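Local coordinates for D-alanyl-D-alanine carboxypeptidase DacD (Escherichia coli, PDB 5FSR), which removes C-terminal D-alanyl residues from the peptide side chains of cell-wall precursors, acting as a serine-type D-Ala-D-Ala carboxypeptidase in peptidoglycan synthesis, at residues A[118-123]-A[200-205]. Residues are numbered along the deposited sequence; the frame is centred on the assembly and turned at random.
Sequences SVRDLS and YHMYSE
No ring takes part where Met-202 meets Arg-120 and Ser-123; the rings of 200-205 make their contacts within that segment, the His-201 imidazole with Ser-204 OG 3.5 Å above its plane on one face, over the ring centre, and the Tyr-203 ring with Tyr-200 O in plane at its edge. The contact lies in the helical part of the penicillin-binding carboxypeptidase fold, joining the N-terminal part of helix 119-127 to Met-202 in segment 200-205. Met-202 does the bridging: beyond CG its chain is fully extended (chi2 -180°), which carries SD and CE to the helix. Its CE lies 3.4 Å from Arg-120 CG, the two side chains crossing at about a right angle, and is equally near Arg-120 O. Met-202 SD rests against Ser-123 CB at 3.7 Å. No hydrogen bond links the segments; these approaches are van der Waals contacts, continued by Arg-124 and Ile-127 against the same methionine. Lys-233, which probably binds substrate, has its side chain about 10 Å from that of Met-202. Ser-118 N-caps the helix, its OG accepting from Asp-121 N at 3.1 Å. Ser-123 OG donates to Val-119 O at 2.8 Å from 45° above the carbonyl plane, sharing that oxygen with Ser-123 N.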
ATOM      1  N   SER A 118     -15.029 -19.292  -3.197  1.00 28.24           N
ATOM      2  CA  SER A 118     -13.772 -19.373  -2.438  1.00 27.51           C
ATOM      3  C   SER A 118     -13.445 -18.015  -1.821  1.00 25.66           C
ATOM      4  O   SER A 118     -13.924 -16.988  -2.309  1.00 25.01           O
ATOM      5  CB  SER A 118     -12.582 -19.965  -3.263  1.00 28.09           C
ATOM      6  OG  SER A 118     -12.355 -19.334  -4.512  1.00 27.97           O
ATOM      7  N   VAL A 119     -12.715 -18.033  -0.700  1.00 25.05           N
ATOM      8  CA  VAL A 119     -12.016 -16.851  -0.179  1.00 23.68           C
ATOM      9  C   VAL A 119     -11.136 -16.238  -1.277  1.00 23.07           C
ATOM     10  O   VAL A 119     -11.182 -15.045  -1.480  1.00 22.11           O
ATOM     11  CB  VAL A 119     -11.207 -17.172   1.109  1.00 23.77           C
ATOM     12  CG1 VAL A 119     -10.144 -16.114   1.401  1.00 22.74           C
ATOM     13  CG2 VAL A 119     -12.141 -17.266   2.308  1.00 24.04           C
ATOM     14  N   ARG A 120     -10.385 -17.061  -2.001  1.00 23.82           N
ATOM     15  CA  ARG A 120      -9.584 -16.605  -3.136  1.00 23.86           C
ATOM     16  C   ARG A 120     -10.349 -15.814  -4.184  1.00 23.70           C
ATOM     17  O   ARG A 120      -9.902 -14.714  -4.573  1.00 22.72           O
ATOM     18  CB  ARG A 120      -8.904 -17.795  -3.810  1.00 25.45           C
ATOM     19  CG  ARG A 120      -7.798 -17.420  -4.786  1.00 25.82           C
ATOM     20  CD  ARG A 120      -7.237 -18.598  -5.549  1.00 27.60           C
ATOM     21  NE  ARG A 120      -7.004 -19.760  -4.691  1.00 28.71           N
ATOM     22  CZ  ARG A 120      -5.910 -20.005  -3.963  1.00 29.16           C
ATOM     23  NH1 ARG A 120      -4.869 -19.161  -3.957  1.00 28.76           N
ATOM     24  NH2 ARG A 120      -5.831 -21.130  -3.241  1.00 30.40           N
ATOM     25  N   ASP A 121     -11.477 -16.380  -4.669  1.00 24.57           N
ATOM     26  CA  ASP A 121     -12.284 -15.689  -5.687  1.00 24.87           C
ATOM     27  C   ASP A 121     -13.003 -14.467  -5.132  1.00 23.80           C
ATOM     28  O   ASP A 121     -13.233 -13.532  -5.882  1.00 23.63           O
ATOM     29  CB  ASP A 121     -13.289 -16.617  -6.384  1.00 26.56           C
ATOM     30  CG  ASP A 121     -12.623 -17.704  -7.164  1.00 27.93           C
ATOM     31  OD1 ASP A 121     -11.419 -17.584  -7.505  1.00 28.25           O
ATOM     32  OD2 ASP A 121     -13.290 -18.688  -7.416  1.00 29.22           O
ATOM     33  N   LEU A 122     -13.329 -14.459  -3.839  1.00 23.18           N
ATOM     34  CA  LEU A 122     -13.848 -13.254  -3.204  1.00 22.52           C
ATOM     35  C   LEU A 122     -12.742 -12.123  -3.082  1.00 21.55           C
ATOM     36  O   LEU A 122     -13.028 -10.937  -3.255  1.00 21.05           O
ATOM     37  CB  LEU A 122     -14.432 -13.581  -1.823  1.00 22.54           C
ATOM     38  CG  LEU A 122     -15.793 -14.270  -1.700  1.00 23.64           C
ATOM     39  CD1 LEU A 122     -16.015 -14.863  -0.308  1.00 23.81           C
ATOM     40  CD2 LEU A 122     -16.916 -13.296  -2.041  1.00 23.83           C
ATOM     41  N   SER A 123     -11.521 -12.524  -2.728  1.00 21.39           N
ATOM     42  CA  SER A 123     -10.337 -11.645  -2.714  1.00 20.87           C
ATOM     43  C   SER A 123     -10.070 -11.055  -4.107  1.00 21.50           C
ATOM     44  O   SER A 123      -9.780  -9.899  -4.241  1.00 20.83           O
ATOM     45  CB  SER A 123      -9.106 -12.396  -2.180  1.00 20.66           C
ATOM     46  OG  SER A 123      -9.359 -12.951  -0.899  1.00 20.42           O
ATOM     47  N   TYR A 200      -0.829 -10.227  -2.368  1.00 22.47           N
ATOM     48  CA  TYR A 200      -0.431  -8.988  -3.019  1.00 21.65           C
ATOM     49  C   TYR A 200      -0.490  -9.158  -4.537  1.00 22.17           C
ATOM     50  O   TYR A 200      -0.909  -8.230  -5.213  1.00 21.92           O
ATOM     51  CB  TYR A 200       0.962  -8.447  -2.576  1.00 21.49           C
ATOM     52  CG  TYR A 200       1.301  -7.192  -3.355  1.00 21.20           C
ATOM     53  CD1 TYR A 200       0.514  -6.058  -3.236  1.00 20.44           C
ATOM     54  CD2 TYR A 200       2.342  -7.166  -4.296  1.00 21.98           C
ATOM     55  CE1 TYR A 200       0.762  -4.921  -3.981  1.00 20.65           C
ATOM     56  CE2 TYR A 200       2.597  -6.020  -5.062  1.00 21.98           C
ATOM     57  CZ  TYR A 200       1.820  -4.897  -4.887  1.00 21.39           C
ATOM     58  OH  TYR A 200       2.025  -3.724  -5.614  1.00 21.75           O
ATOM     59  N   HIS A 201      -0.055 -10.319  -5.057  1.00 22.99           N
ATOM     60  CA  HIS A 201      -0.036 -10.586  -6.508  1.00 23.93           C
ATOM     61  C   HIS A 201      -1.378 -10.337  -7.214  1.00 23.69           C
ATOM     62  O   HIS A 201      -1.395  -9.915  -8.359  1.00 24.37           O
ATOM     63  CB  HIS A 201       0.445 -12.007  -6.833  1.00 25.48           C
ATOM     64  CG  HIS A 201       0.889 -12.166  -8.251  1.00 26.96           C
ATOM     65  ND1 HIS A 201       0.049 -12.598  -9.249  1.00 27.95           N
ATOM     66  CD2 HIS A 201       2.073 -11.889  -8.850  1.00 27.93           C
ATOM     67  CE1 HIS A 201       0.697 -12.607 -10.399  1.00 29.41           C
ATOM     68  NE2 HIS A 201       1.927 -12.179 -10.185  1.00 29.51           N
ATOM     69  N   MET A 202      -2.489 -10.525  -6.511  1.00 22.78           N
ATOM     70  CA  MET A 202      -3.816 -10.262  -7.069  1.00 22.57           C
ATOM     71  C   MET A 202      -4.024  -8.798  -7.444  1.00 21.84           C
ATOM     72  O   MET A 202      -4.952  -8.501  -8.226  1.00 22.18           O
ATOM     73  CB  MET A 202      -4.928 -10.682  -6.098  1.00 22.08           C
ATOM     74  CG  MET A 202      -5.016 -12.164  -5.783  1.00 22.79           C
ATOM     75  SD  MET A 202      -6.375 -12.482  -4.629  1.00 22.43           S
ATOM     76  CE  MET A 202      -6.496 -14.260  -4.759  1.00 23.78           C
ATOM     77  N   TYR A 203      -3.196  -7.878  -6.913  1.00 20.73           N
ATOM     78  CA  TYR A 203      -3.254  -6.469  -7.345  1.00 20.41           C
ATOM     79  C   TYR A 203      -2.778  -6.284  -8.750  1.00 21.41           C
ATOM     80  O   TYR A 203      -3.211  -5.363  -9.394  1.00 21.83           O
ATOM     81  CB  TYR A 203      -2.526  -5.489  -6.394  1.00 19.51           C
ATOM     82  CG  TYR A 203      -3.316  -5.173  -5.132  1.00 18.59           C
ATOM     83  CD1 TYR A 203      -4.201  -4.122  -5.103  1.00 18.45           C
ATOM     84  CD2 TYR A 203      -3.182  -5.937  -3.994  1.00 18.06           C
ATOM     85  CE1 TYR A 203      -4.934  -3.838  -3.969  1.00 17.99           C
ATOM     86  CE2 TYR A 203      -3.921  -5.661  -2.874  1.00 17.61           C
ATOM     87  CZ  TYR A 203      -4.787  -4.611  -2.868  1.00 17.53           C
ATOM     88  OH  TYR A 203      -5.504  -4.301  -1.730  1.00 17.45           O
ATOM     89  N   SER A 204      -1.953  -7.189  -9.244  1.00 22.22           N
ATOM     90  CA  SER A 204      -1.519  -7.153 -10.622  1.00 23.88           C
ATOM     91  C   SER A 204      -2.409  -7.893 -11.643  1.00 25.46           C
ATOM     92  O   SER A 204      -2.111  -7.825 -12.843  1.00 26.99           O
ATOM     93  CB  SER A 204      -0.128  -7.759 -10.707  1.00 24.42           C
ATOM     94  OG  SER A 204      -0.176  -9.165 -10.484  1.00 24.82           O
ATOM     95  N   GLU A 205      -3.446  -8.626 -11.224  1.00 25.53           N
ATOM     96  CA  GLU A 205      -4.263  -9.373 -12.220  1.00 27.40           C
ATOM     97  C   GLU A 205      -5.106  -8.387 -13.007  1.00 28.16           C
ATOM     98  O   GLU A 205      -5.738  -7.512 -12.451  1.00 27.04           O
ATOM     99  CB  GLU A 205      -5.117 -10.448 -11.559  1.00 27.20           C
ATOM    100  CG  GLU A 205      -4.295 -11.511 -10.863  1.00 27.21           C
ATOM    101  CD  GLU A 205      -5.088 -12.396  -9.898  1.00 26.99           C
ATOM    102  OE1 GLU A 205      -6.355 -12.400  -9.884  1.00 27.12           O
ATOM    103  OE2 GLU A 205      -4.420 -13.120  -9.133  1.00 27.03           O
TER